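Local coordinates for putative cobalamin synthesis related protein (Corynebacterium diphtheriae, PDB 2NPN) that binds S-adenosylmethionine and probably acts as a precorrin-6A synthase (deacetylating), a methyltransferase of adenosylcobalamin biosynthesis, at residues M185-G188 with K189-Q193; R169-P172 with E173-A176; I156-I159 with G160-I163; G141-A144 with V145-L148; F17-L20 with Q21-S24. All coordinates share one frame; numbering follows the deposited sequence. Where two conformers were deposited one is given.

Contact 1. Residues M185-G188 with K189-Q193; sequences MLDG and KTAWQ. With SAM (S-adenosylmethionine), chain C.
The carboxylate of Asp187 folds over the loop that follows it, receiving Lys189 N at OD1 (2.9 Å) and Ala191 N at OD2 (2.8 Å). The first bond closes an Asx turn, side chain of one residue to the amide two places on; the second spans four residues, so one aspartate fastens the whole path toward helix 192-195. The two bonds differ in geometry. Ala191 N comes in nearly straight, 170° at its hydrogen, and uses the syn lone pair of OD2, whereas Lys189 N meets OD1 from well above the carboxylate plane. With CG anti to the backbone N (chi1 -174°), the acid lies beside its own carbonyl carbon and over the turn. A short acidic side chain suits this buried place, because both oxygens can satisfy amides that no helix or strand takes up.

At its other end the same loop lines the cofactor pocket. Leu186, in a left-handed backbone conformation, directs its N-H at the ribose of S-adenosylmethionine: 3.0 Å to O2', and a weak bond to O3'.

Farther out, Asp187 OD2 has another partner in Tyr245 OH, and Lys231 NZ binds the backbone oxygens of Asp187 and Lys189, which draws the loop onto helix 220-238. The Trp192 ring carries Thr190 CB on one face and meets Tyr245 edge-to-face, while its NE1 is bound to Gly224 O. Flexible and apolar, Met185, present as selenomethionine, bends at chi3 (78°) and sets its CE 3.3 Å from the ribose O4'.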
loop_
_atom_site.group_PDB
_atom_site.type_symbol
_atom_site.label_atom_id
_atom_site.label_comp_id
_atom_site.label_asym_id
_atom_site.label_seq_id
_atom_site.Cartn_x
_atom_site.Cartn_y
_atom_site.Cartn_z
HETATM N N MSE A 185 4.472 -0.092 9.864
HETATM C CA MSE A 185 4.350 -0.695 8.550
HETATM C C MSE A 185 5.727 -1.166 8.079
HETATM O O MSE A 185 6.766 -0.812 8.637
HETATM C CB MSE A 185 3.755 0.325 7.548
HETATM C CG MSE A 185 2.446 0.866 8.042
HETATM SE SE MSE A 185 1.630 2.252 6.907
HETATM C CE MSE A 185 0.924 1.076 5.567
ATOM N N LEU A 186 5.735 -1.954 6.999
ATOM C CA LEU A 186 6.992 -2.349 6.372
ATOM C C LEU A 186 7.934 -3.093 7.373
ATOM O O LEU A 186 9.148 -3.055 7.213
ATOM C CB LEU A 186 7.696 -1.156 5.755
ATOM C CG LEU A 186 6.958 -0.530 4.582
ATOM C CD1 LEU A 186 7.615 0.785 4.183
ATOM C CD2 LEU A 186 7.000 -1.485 3.376
ATOM N N ASP A 187 7.384 -3.829 8.323
ATOM C CA ASP A 187 8.229 -4.572 9.272
ATOM C C ASP A 187 8.413 -5.984 8.749
ATOM O O ASP A 187 7.470 -6.764 8.753
ATOM C CB ASP A 187 7.598 -4.661 10.686
ATOM C CG ASP A 187 8.524 -5.302 11.722
ATOM O OD1 ASP A 187 9.702 -5.636 11.411
ATOM O OD2 ASP A 187 8.060 -5.437 12.869
ATOM N N GLY A 188 9.614 -6.276 8.277
ATOM C CA GLY A 188 9.950 -7.626 7.799
ATOM C C GLY A 188 10.332 -8.583 8.900
ATOM O O GLY A 188 10.596 -9.755 8.620
ATOM N N LYS A 189 10.456 -8.072 10.122
ATOM C CA LYS A 189 10.927 -8.831 11.249
ATOM C C LYS A 189 9.796 -8.728 12.263
ATOM O O LYS A 189 8.601 -8.764 11.873
ATOM C CB LYS A 189 12.257 -8.279 11.787
ATOM C CG LYS A 189 13.387 -8.226 10.763
ATOM C CD LYS A 189 14.640 -7.604 11.416
ATOM C CE LYS A 189 15.874 -7.640 10.529
ATOM N NZ LYS A 189 17.026 -6.901 11.117
ATOM N N THR A 190 10.117 -8.498 13.552
ATOM C CA THR A 190 9.126 -8.600 14.664
ATOM C C THR A 190 9.474 -7.503 15.689
ATOM O O THR A 190 9.751 -7.753 16.862
ATOM C CB THR A 190 9.041 -10.003 15.379
ATOM O OG1 THR A 190 10.297 -10.288 16.008
ATOM C CG2 THR A 190 8.617 -11.128 14.387
ATOM N N ALA A 191 9.425 -6.254 15.229
ATOM C CA ALA A 191 10.024 -5.149 15.971
ATOM C C ALA A 191 9.309 -4.819 17.289
ATOM O O ALA A 191 9.909 -4.208 18.185
ATOM C CB ALA A 191 10.182 -3.893 15.040
ATOM N N TRP A 192 8.051 -5.240 17.433
ATOM C CA TRP A 192 7.336 -5.110 18.690
ATOM C C TRP A 192 8.094 -5.761 19.859
ATOM O O TRP A 192 7.979 -5.319 20.997
ATOM C CB TRP A 192 5.923 -5.682 18.622
ATOM C CG TRP A 192 5.799 -7.152 18.231
ATOM C CD1 TRP A 192 5.857 -8.212 19.072
ATOM C CD2 TRP A 192 5.578 -7.680 16.929
ATOM N NE1 TRP A 192 5.669 -9.362 18.371
ATOM C CE2 TRP A 192 5.477 -9.068 17.056
ATOM C CE3 TRP A 192 5.429 -7.109 15.669
ATOM C CZ2 TRP A 192 5.252 -9.893 15.962
ATOM C CZ3 TRP A 192 5.180 -7.922 14.598
ATOM C CH2 TRP A 192 5.111 -9.304 14.751
ATOM N N GLN A 193 8.800 -6.839 19.579
ATOM C CA GLN A 193 9.480 -7.549 20.668
ATOM C C GLN A 193 10.583 -6.699 21.277
ATOM O O GLN A 193 10.921 -6.845 22.480
ATOM C CB GLN A 193 10.017 -8.879 20.129
ATOM C CG GLN A 193 8.934 -9.918 19.793
ATOM C CD GLN A 193 8.238 -10.473 21.038
ATOM O OE1 GLN A 193 7.460 -9.778 21.674
ATOM N NE2 GLN A 193 8.551 -11.732 21.409
HETATM N N SAM C . -0.032 2.576 0.004
HETATM C CA SAM C . -0.281 1.444 0.946
HETATM C C SAM C . -1.405 1.762 1.914
HETATM O O SAM C . -1.743 0.895 2.765
HETATM O OXT SAM C . -2.001 2.854 1.821
HETATM C CB SAM C . 1.010 1.076 1.700
HETATM C CG SAM C . 2.103 0.481 0.809
HETATM S SD SAM C . 3.609 -0.091 1.669
HETATM C CE SAM C . 4.544 -0.532 0.176
HETATM C "C5'" SAM C . 3.332 -1.820 2.191
HETATM C "C4'" SAM C . 3.012 -1.984 3.687
HETATM O "O4'" SAM C . 1.672 -1.687 3.899
HETATM C "C3'" SAM C . 3.173 -3.402 4.237
HETATM O "O3'" SAM C . 4.503 -3.699 4.582
HETATM C "C2'" SAM C . 2.247 -3.424 5.423
HETATM O "O2'" SAM C . 2.823 -2.692 6.490
HETATM C "C1'" SAM C . 1.111 -2.621 4.825
HETATM N N9 SAM C . 0.090 -3.464 4.163
HETATM C C8 SAM C . -0.336 -3.324 2.852
HETATM N N7 SAM C . -1.325 -4.183 2.593
HETATM C C5 SAM C . -1.583 -4.857 3.754
HETATM C C6 SAM C . -2.532 -5.809 4.099
HETATM N N6 SAM C . -3.438 -6.282 3.204
HETATM N N1 SAM C . -2.547 -6.302 5.398
HETATM C C2 SAM C . -1.678 -5.787 6.341
HETATM N N3 SAM C . -0.745 -4.843 6.009
HETATM C C4 SAM C . -0.704 -4.358 4.744
#

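Contact 2. Residues R169-P172 with E173-A176; sequences RNLP and ETSA
With chi1 at -56°, Thr174 holds OG1 beside its own backbone N and turns it back over the preceding turn, where it donates to Asn170 O at 2.8 Å. Glu173 bends back too: CG lies anti to its carbonyl carbon, and a kink at chi2 (84°) brings the carboxylate over the ring of Pro172 toward the backbone of Arg169. The hydroxyl of Thr174 approaches Asn170 O from above the carbonyl plane, and the same oxygen also takes a weak bond from Glu173 N. Threonine suits the end of so short a helical turn, since its hydroxyl supplies a donor to a carbonyl that the backbone amide holds only loosely. Thr174 N itself binds Leu171 O at 3.0 Å.

Pro172, inside the turn, stiffens it through its fixed phi, and Glu173 OE1 lies 3.8 Å from Pro172 CD. That oxygen also stands 2.9 Å from Arg169 O. Both are acceptors, so the approach is probably unfavourable in itself, and a water that donates to Arg169 O (2.7 Å) and to Glu173 OE2 (3.1 Å) may offset part of it. A second water donates to Thr174 O, and weakly to Pro172 O.

Leu171 points away from these polar groups into the body of the domain, against Val184, Tyr245 and Ala191, while Asn170 ND2 reaches Thr166 OG1. With Leu171 buried and Glu173 at the surface, this is a single 3-10 turn with a threonine side-chain bond at its exit, set in the connection between strands 164-167 and 181-185.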
loop_
_atom_site.group_PDB
_atom_site.type_symbol
_atom_site.label_atom_id
_atom_site.label_comp_id
_atom_site.label_asym_id
_atom_site.label_seq_id
_atom_site.Cartn_x
_atom_site.Cartn_y
_atom_site.Cartn_z
ATOM N N ARG A 169 11.987 -0.713 10.486
ATOM C CA ARG A 169 13.381 -0.276 10.562
ATOM C C ARG A 169 13.555 0.931 11.504
ATOM O O ARG A 169 14.530 0.991 12.268
ATOM C CB ARG A 169 13.879 0.034 9.145
ATOM C CG ARG A 169 15.249 0.634 9.012
ATOM C CD ARG A 169 15.565 0.884 7.530
ATOM N NE ARG A 169 16.965 1.262 7.290
ATOM C CZ ARG A 169 17.902 0.512 6.689
ATOM N NH1 ARG A 169 17.648 -0.716 6.215
ATOM N NH2 ARG A 169 19.128 0.996 6.548
ATOM N N ASN A 170 12.636 1.900 11.443
ATOM C CA ASN A 170 12.729 3.108 12.271
ATOM C C ASN A 170 12.305 2.869 13.742
ATOM O O ASN A 170 12.607 3.694 14.603
ATOM C CB ASN A 170 11.776 4.227 11.753
ATOM C CG ASN A 170 12.166 4.800 10.398
ATOM O OD1 ASN A 170 13.309 4.657 9.942
ATOM N ND2 ASN A 170 11.201 5.487 9.754
ATOM N N LEU A 171 11.570 1.786 14.004
ATOM C CA LEU A 171 10.896 1.630 15.322
ATOM C C LEU A 171 11.877 1.655 16.510
ATOM O O LEU A 171 11.611 2.342 17.512
ATOM C CB LEU A 171 10.008 0.362 15.376
ATOM C CG LEU A 171 9.110 0.282 16.627
ATOM C CD1 LEU A 171 8.172 1.516 16.799
ATOM C CD2 LEU A 171 8.362 -1.040 16.675
ATOM N N PRO A 172 12.976 0.887 16.425
ATOM C CA PRO A 172 13.933 0.944 17.542
ATOM C C PRO A 172 14.507 2.322 17.853
ATOM O O PRO A 172 14.887 2.547 19.011
ATOM C CB PRO A 172 15.061 0.020 17.086
ATOM C CG PRO A 172 14.462 -0.917 16.130
ATOM C CD PRO A 172 13.412 -0.086 15.401
ATOM N N GLU A 173 14.611 3.206 16.849
ATOM C CA GLU A 173 15.117 4.565 17.026
ATOM C C GLU A 173 14.029 5.596 17.358
ATOM O O GLU A 173 14.326 6.771 17.580
ATOM C CB GLU A 173 15.903 5.030 15.777
ATOM C CG GLU A 173 17.147 4.211 15.444
ATOM C CD GLU A 173 16.878 2.941 14.634
ATOM O OE1 GLU A 173 15.709 2.682 14.263
ATOM O OE2 GLU A 173 17.862 2.205 14.370
ATOM N N THR A 174 12.774 5.154 17.427
ATOM C CA THR A 174 11.652 6.032 17.698
ATOM C C THR A 174 11.577 6.387 19.197
ATOM O O THR A 174 11.799 5.529 20.045
ATOM C CB THR A 174 10.346 5.357 17.236
ATOM O OG1 THR A 174 10.488 5.022 15.841
ATOM C CG2 THR A 174 9.096 6.272 17.450
ATOM N N SER A 175 11.273 7.645 19.522
ATOM C CA SER A 175 11.227 8.048 20.949
ATOM C C SER A 175 10.168 7.255 21.711
ATOM O O SER A 175 9.148 6.800 21.150
ATOM C CB SER A 175 10.940 9.542 21.110
ATOM O OG SER A 175 9.598 9.820 20.770
ATOM N N ALA A 176 10.410 7.083 23.010
ATOM C CA ALA A 176 9.416 6.465 23.867
ATOM C C ALA A 176 8.101 7.225 23.800
ATOM O O ALA A 176 7.045 6.636 23.794
ATOM C CB ALA A 176 9.937 6.423 25.316
HETATM O O HOH W 1 17.017 -0.049 12.465
HETATM O O HOH W 2 14.197 4.719 21.478
#

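Contact 3. Residues I156-I159 with G160-I163; sequences INRI and GEAI
Arg158 and Glu161 lie across each other with the planes of guanidinium and carboxylate 48° apart, and join in a side-on salt bridge. NE meets Glu161 OE1 at 3.0 Å, exactly in the guanidinium plane, while NH2 reaches the syn lone pair of OE2 at 2.9 Å and somewhat out of that plane. OE1 has a second donor in Arg158 N, which meets the anti lone pair of OE1, so the glutamate is tied to both side chain and backbone of one residue. Its chain stretches out from a CG anti to the backbone N (chi1 -168°), long enough to span the turn. The third guanidinium nitrogen, NH1, binds Glu249 O.

On the other flank Ile156 and Ile163 cross at about a right angle, Ile156 CG2 3.6 Å from Ile163 CD1, a branched pair closing the loop's open end. Within the turn, Arg158 O is reached from opposite faces of its plane by Asn157 ND2 and Glu161 N. Gly160 takes the third place, where a type II turn needs a positive phi (70°) that a residue without a side chain adopts easily. The bond from Glu161 N to Arg158 O closes this type II beta turn, braced by a salt bridge between its first and last residues, in the loop leading into strand 164-167.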
loop_
_atom_site.group_PDB
_atom_site.type_symbol
_atom_site.label_atom_id
_atom_site.label_comp_id
_atom_site.label_asym_id
_atom_site.label_seq_id
_atom_site.Cartn_x
_atom_site.Cartn_y
_atom_site.Cartn_z
ATOM N N ILE A 156 -7.612 5.263 16.291
ATOM C CA ILE A 156 -6.168 5.345 16.018
ATOM C C ILE A 156 -5.450 6.220 17.035
ATOM O O ILE A 156 -4.216 6.217 17.118
ATOM C CB ILE A 156 -5.892 5.838 14.536
ATOM C CG1 ILE A 156 -4.507 5.400 14.082
ATOM C CG2 ILE A 156 -6.069 7.336 14.389
ATOM C CD1 ILE A 156 -4.131 5.841 12.626
ATOM N N ASN A 157 -6.213 6.978 17.813
ATOM C CA ASN A 157 -5.646 7.852 18.846
ATOM C C ASN A 157 -6.514 7.849 20.093
ATOM O O ASN A 157 -7.729 7.680 20.008
ATOM C CB ASN A 157 -5.557 9.294 18.317
ATOM C CG ASN A 157 -6.908 9.853 17.873
ATOM O OD1 ASN A 157 -7.331 9.590 16.749
ATOM N ND2 ASN A 157 -7.597 10.609 18.747
ATOM N N ARG A 158 -5.902 8.099 21.253
ATOM C CA ARG A 158 -6.674 8.543 22.433
ATOM C C ARG A 158 -6.920 10.047 22.310
ATOM O O ARG A 158 -6.332 10.722 21.445
ATOM C CB ARG A 158 -5.907 8.202 23.712
ATOM C CG ARG A 158 -5.798 6.709 23.878
ATOM C CD ARG A 158 -4.959 6.322 25.063
ATOM N NE ARG A 158 -3.530 6.426 24.760
ATOM C CZ ARG A 158 -2.566 5.872 25.499
ATOM N NH1 ARG A 158 -2.873 5.273 26.632
ATOM N NH2 ARG A 158 -1.269 5.960 25.129
ATOM N N ILE A 159 -7.784 10.582 23.162
ATOM C CA ILE A 159 -8.158 11.988 23.088
ATOM C C ILE A 159 -6.947 12.922 23.109
ATOM O O ILE A 159 -6.087 12.850 23.990
ATOM C CB ILE A 159 -9.197 12.422 24.167
ATOM C CG1 ILE A 159 -10.501 11.632 23.966
ATOM C CG2 ILE A 159 -9.455 13.916 24.033
ATOM C CD1 ILE A 159 -11.518 11.654 25.152
ATOM N N GLY A 160 -6.867 13.745 22.059
ATOM C CA GLY A 160 -5.803 14.715 21.862
ATOM C C GLY A 160 -4.427 14.171 21.530
ATOM O O GLY A 160 -3.467 14.955 21.486
ATOM N N GLU A 161 -4.320 12.863 21.331
ATOM C CA GLU A 161 -3.007 12.169 21.262
ATOM C C GLU A 161 -2.451 12.175 19.846
ATOM O O GLU A 161 -3.188 11.933 18.867
ATOM C CB GLU A 161 -3.176 10.698 21.669
ATOM C CG GLU A 161 -1.884 9.962 21.908
ATOM C CD GLU A 161 -2.072 8.552 22.485
ATOM O OE1 GLU A 161 -3.099 7.863 22.178
ATOM O OE2 GLU A 161 -1.165 8.148 23.264
ATOM N N ALA A 162 -1.126 12.330 19.717
ATOM C CA ALA A 162 -0.472 12.211 18.432
ATOM C C ALA A 162 -0.465 10.786 17.925
ATOM O O ALA A 162 -0.560 9.857 18.731
ATOM C CB ALA A 162 1.013 12.731 18.533
ATOM N N ILE A 163 -0.323 10.628 16.606
ATOM C CA ILE A 163 -0.274 9.366 15.956
ATOM C C ILE A 163 1.051 9.315 15.199
ATOM O O ILE A 163 1.260 10.129 14.328
ATOM C CB ILE A 163 -1.390 9.186 14.942
ATOM C CG1 ILE A 163 -2.747 9.308 15.634
ATOM C CG2 ILE A 163 -1.246 7.841 14.265
ATOM C CD1 ILE A 163 -3.711 10.082 14.855
#

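Contact 4. Residues G141-A144 with V145-L148; sequences GITA and VQVL. With SAM (S-adenosylmethionine), chain C.
Ala144 O receives Leu148 N at 2.9 Å, the shortest bond between the two segments and an early rung of helix 144-152. Val147 N likewise binds Thr143 O. One residue nearer the helix start, Gln146 N is taken by Thr143 OG1 at 3.1 Å; a chi1 of 69° sets the hydroxyl between backbone N and carbonyl carbon, facing the first-turn amides. Threonine is apt here, for its oxygen stands in for the missing carbonyl of a previous turn while CG2 faces the ligand, 3.4 Å from the OXT of S-adenosylmethionine.

Ile142 packs at about a right angle against Val147, CG2 to CG2 at 3.6 Å, a branched pair outside the first turn. On the ligand side Ala144 has a side chain small enough to lie against the adenine, with CB 3.5 Å from C4. Its N-H runs almost straight (175°) to the cofactor's carboxylate oxygen O at 2.9 Å, and the positive helix end probably helps to stabilise that charge. Asp112 OD1 holds Gly141 N just upstream. Thr143 is thus the N-cap, Ile142 and Val147 form a hydrophobic staple, and this helix start is part of the S-adenosylmethionine site.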
loop_
_atom_site.group_PDB
_atom_site.type_symbol
_atom_site.label_atom_id
_atom_site.label_comp_id
_atom_site.label_asym_id
_atom_site.label_seq_id
_atom_site.Cartn_x
_atom_site.Cartn_y
_atom_site.Cartn_z
ATOM N N GLY A 141 -7.484 6.249 -1.649
ATOM C CA GLY A 141 -8.067 4.962 -1.341
ATOM C C GLY A 141 -7.830 4.616 0.117
ATOM O O GLY A 141 -7.064 5.257 0.807
ATOM N N ILE A 142 -8.468 3.530 0.522
ATOM C CA ILE A 142 -8.410 3.052 1.893
ATOM C C ILE A 142 -7.070 2.384 2.184
ATOM O O ILE A 142 -6.704 1.374 1.590
ATOM C CB ILE A 142 -9.572 2.079 2.176
ATOM C CG1 ILE A 142 -10.911 2.779 1.977
ATOM C CG2 ILE A 142 -9.477 1.524 3.570
ATOM C CD1 ILE A 142 -11.149 4.027 2.780
ATOM N N THR A 143 -6.377 2.884 3.189
ATOM C CA THR A 143 -5.061 2.389 3.559
ATOM C C THR A 143 -5.135 1.136 4.466
ATOM O O THR A 143 -6.148 0.865 5.105
ATOM C CB THR A 143 -4.265 3.476 4.351
ATOM O OG1 THR A 143 -4.871 3.666 5.640
ATOM C CG2 THR A 143 -4.137 4.824 3.598
ATOM N N ALA A 144 -4.041 0.385 4.527
ATOM C CA ALA A 144 -3.957 -0.769 5.415
ATOM C C ALA A 144 -4.188 -0.353 6.885
ATOM O O ALA A 144 -4.770 -1.081 7.689
ATOM C CB ALA A 144 -2.592 -1.459 5.240
ATOM N N VAL A 145 -3.689 0.832 7.244
ATOM C CA VAL A 145 -3.896 1.375 8.607
ATOM C C VAL A 145 -5.377 1.513 8.934
ATOM O O VAL A 145 -5.846 1.181 10.035
ATOM C CB VAL A 145 -3.211 2.766 8.750
ATOM C CG1 VAL A 145 -3.401 3.322 10.151
ATOM C CG2 VAL A 145 -1.717 2.697 8.375
ATOM N N GLN A 146 -6.130 2.058 7.991
ATOM C CA GLN A 146 -7.583 2.237 8.217
ATOM C C GLN A 146 -8.303 0.909 8.306
ATOM O O GLN A 146 -9.284 0.765 9.057
ATOM C CB GLN A 146 -8.156 3.083 7.085
ATOM C CG GLN A 146 -7.803 4.519 7.192
ATOM C CD GLN A 146 -8.175 5.247 5.905
ATOM O OE1 GLN A 146 -9.197 5.934 5.843
ATOM N NE2 GLN A 146 -7.363 5.100 4.882
ATOM N N VAL A 147 -7.855 -0.086 7.535
ATOM C CA VAL A 147 -8.462 -1.431 7.621
ATOM C C VAL A 147 -8.097 -2.061 8.983
ATOM O O VAL A 147 -8.943 -2.675 9.602
ATOM C CB VAL A 147 -8.096 -2.327 6.438
ATOM C CG1 VAL A 147 -8.817 -3.652 6.562
ATOM C CG2 VAL A 147 -8.516 -1.633 5.095
ATOM N N LEU A 148 -6.865 -1.899 9.452
ATOM C CA LEU A 148 -6.479 -2.452 10.748
ATOM C C LEU A 148 -7.395 -1.904 11.860
ATOM O O LEU A 148 -7.936 -2.645 12.692
ATOM C CB LEU A 148 -5.013 -2.087 11.065
ATOM C CG LEU A 148 -4.568 -2.583 12.456
ATOM C CD1 LEU A 148 -4.206 -4.073 12.476
ATOM C CD2 LEU A 148 -3.344 -1.768 12.939
HETATM N N SAM C . -0.032 2.576 0.004
HETATM C CA SAM C . -0.281 1.444 0.946
HETATM C C SAM C . -1.405 1.762 1.914
HETATM O O SAM C . -1.743 0.895 2.765
HETATM O OXT SAM C . -2.001 2.854 1.821
HETATM C CB SAM C . 1.010 1.076 1.700
HETATM C CG SAM C . 2.103 0.481 0.809
HETATM S SD SAM C . 3.609 -0.091 1.669
HETATM C CE SAM C . 4.544 -0.532 0.176
HETATM C "C5'" SAM C . 3.332 -1.820 2.191
HETATM C "C4'" SAM C . 3.012 -1.984 3.687
HETATM O "O4'" SAM C . 1.672 -1.687 3.899
HETATM C "C3'" SAM C . 3.173 -3.402 4.237
HETATM O "O3'" SAM C . 4.503 -3.699 4.582
HETATM C "C2'" SAM C . 2.247 -3.424 5.423
HETATM O "O2'" SAM C . 2.823 -2.692 6.490
HETATM C "C1'" SAM C . 1.111 -2.621 4.825
HETATM N N9 SAM C . 0.090 -3.464 4.163
HETATM C C8 SAM C . -0.336 -3.324 2.852
HETATM N N7 SAM C . -1.325 -4.183 2.593
HETATM C C5 SAM C . -1.583 -4.857 3.754
HETATM C C6 SAM C . -2.532 -5.809 4.099
HETATM N N6 SAM C . -3.438 -6.282 3.204
HETATM N N1 SAM C . -2.547 -6.302 5.398
HETATM C C2 SAM C . -1.678 -5.787 6.341
HETATM N N3 SAM C . -0.745 -4.843 6.009
HETATM C C4 SAM C . -0.704 -4.358 4.744
#

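Contact 5. Residues F17-L20 with Q21-S24; sequences FLTL and QAIS
Thr19 OG1 takes the amide hydrogen of Ala22 at 3.1 Å, which makes Thr19 the N-cap of helix 20-28. The hydroxyl works both ways: while accepting from Ala22 N it donates to a water at 2.7 Å, and that water in turn donates to Gln21 OE1. Both the proton and an acceptor site of the threonine are therefore used. Its chi1 of 66° puts OG1 between the backbone N and the carbonyl carbon, over the first turn, where amides have no earlier carbonyl to bind. A hydroxyl carried directly on CB suits the place, since it is near enough to the main chain to replace a carbonyl.

The backbone then takes over. Thr19 O accepts from Ile23 N at 3.0 Å, and Leu20 O accepts from Ser24 N at 2.9 Å; these are the first regular rungs of the helix. Gln21, its chain extended and CG anti to the backbone N, leads its amide away from the helix to meet the bridging water, as fits a polar residue at the surface.

Apolar groups close the other side. Leu18, just before the cap, and Ile23, four residues after it, cross at about a right angle as a hydrophobic staple, and both also touch His55 of helix 42-55. Small Ala22 lies against Ile139 of strand 134-139, which a methyl permits at this buried position. Leu18 divides its two methyls, CD2 lying 4.3 Å from Ala22 CB and CD1 4.1 Å from Ile23 CG1.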
loop_
_atom_site.group_PDB
_atom_site.type_symbol
_atom_site.label_atom_id
_atom_site.label_comp_id
_atom_site.label_asym_id
_atom_site.label_seq_id
_atom_site.Cartn_x
_atom_site.Cartn_y
_atom_site.Cartn_z
ATOM N N PHE A 17 -13.812 -1.790 -0.729
ATOM C CA PHE A 17 -13.178 -0.542 -0.265
ATOM C C PHE A 17 -12.997 0.515 -1.367
ATOM O O PHE A 17 -12.557 1.629 -1.068
ATOM C CB PHE A 17 -11.791 -0.826 0.360
ATOM C CG PHE A 17 -11.840 -1.665 1.628
ATOM C CD1 PHE A 17 -12.608 -1.296 2.724
ATOM C CD2 PHE A 17 -11.045 -2.809 1.741
ATOM C CE1 PHE A 17 -12.638 -2.074 3.885
ATOM C CE2 PHE A 17 -11.072 -3.578 2.875
ATOM C CZ PHE A 17 -11.859 -3.254 3.945
ATOM N N LEU A 18 -13.278 0.195 -2.622
ATOM C CA LEU A 18 -13.148 1.158 -3.724
ATOM C C LEU A 18 -14.081 2.333 -3.536
ATOM O O LEU A 18 -15.251 2.142 -3.155
ATOM C CB LEU A 18 -13.478 0.526 -5.084
ATOM C CG LEU A 18 -12.405 -0.363 -5.672
ATOM C CD1 LEU A 18 -12.959 -0.937 -7.000
ATOM C CD2 LEU A 18 -11.108 0.381 -5.899
ATOM N N THR A 19 -13.579 3.548 -3.779
ATOM C CA THR A 19 -14.473 4.714 -3.778
ATOM C C THR A 19 -15.171 4.931 -5.142
ATOM O O THR A 19 -14.717 4.489 -6.212
ATOM C CB THR A 19 -13.750 6.010 -3.413
ATOM O OG1 THR A 19 -12.811 6.303 -4.458
ATOM C CG2 THR A 19 -13.012 5.868 -2.032
ATOM N N LEU A 20 -16.278 5.654 -5.118
ATOM C CA LEU A 20 -16.943 6.049 -6.353
ATOM C C LEU A 20 -16.001 6.772 -7.312
ATOM O O LEU A 20 -16.032 6.567 -8.536
ATOM C CB LEU A 20 -18.164 6.907 -6.042
ATOM C CG LEU A 20 -19.297 6.193 -5.305
ATOM C CD1 LEU A 20 -20.454 7.130 -5.037
ATOM C CD2 LEU A 20 -19.792 4.971 -6.052
ATOM N N GLN A 21 -15.161 7.636 -6.758
ATOM C CA GLN A 21 -14.202 8.395 -7.540
ATOM C C GLN A 21 -13.231 7.448 -8.247
ATOM O O GLN A 21 -12.918 7.631 -9.438
ATOM C CB GLN A 21 -13.425 9.343 -6.629
ATOM C CG GLN A 21 -12.565 10.373 -7.336
ATOM C CD GLN A 21 -11.686 11.158 -6.391
ATOM O OE1 GLN A 21 -11.311 10.683 -5.309
ATOM N NE2 GLN A 21 -11.339 12.371 -6.780
ATOM N N ALA A 22 -12.739 6.456 -7.515
ATOM C CA ALA A 22 -11.804 5.460 -8.084
ATOM C C ALA A 22 -12.458 4.691 -9.218
ATOM O O ALA A 22 -11.871 4.535 -10.289
ATOM C CB ALA A 22 -11.344 4.487 -7.020
ATOM N N ILE A 23 -13.713 4.292 -9.017
ATOM C CA ILE A 23 -14.430 3.522 -10.013
ATOM C C ILE A 23 -14.618 4.382 -11.275
ATOM O O ILE A 23 -14.420 3.877 -12.383
ATOM C CB ILE A 23 -15.787 2.996 -9.479
ATOM C CG1 ILE A 23 -15.541 1.944 -8.377
ATOM C CG2 ILE A 23 -16.624 2.434 -10.633
ATOM C CD1 ILE A 23 -16.759 1.716 -7.518
ATOM N N SER A 24 -14.975 5.651 -11.114
ATOM C CA SER A 24 -15.111 6.537 -12.264
ATOM C C SER A 24 -13.792 6.676 -13.022
ATOM O O SER A 24 -13.758 6.637 -14.245
ATOM C CB SER A 24 -15.602 7.917 -11.847
ATOM O OG SER A 24 -15.962 8.666 -12.992
HETATM O O HOH W 3 -11.405 8.379 -3.597
#

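Overall arrangement
Contacts 4 and 5 repeat one solution, a threonine N-cap with a hydrophobic staple. Contact 5 is at the surface and satisfies its hydroxyl with water, whereas contact 4, more buried and nearest the chain's centre, turns its helix start to the cofactor. They touch where Val147 meets Phe17. Contact 1 shares the S-adenosylmethionine, gripping the ribose where contact 4 takes the carboxylate, and Met185 packs on Val145. Contacts 1 and 2 are partly buried loops, each with buried residues (Asp187, Leu171) among exposed ones, and meet through Ala191 and Leu171. Contact 3, at the surface, relies on a salt bridge, but Ile156 still reaches Val145. Contact 5 lies across the chain's centre from contacts 1 and 2.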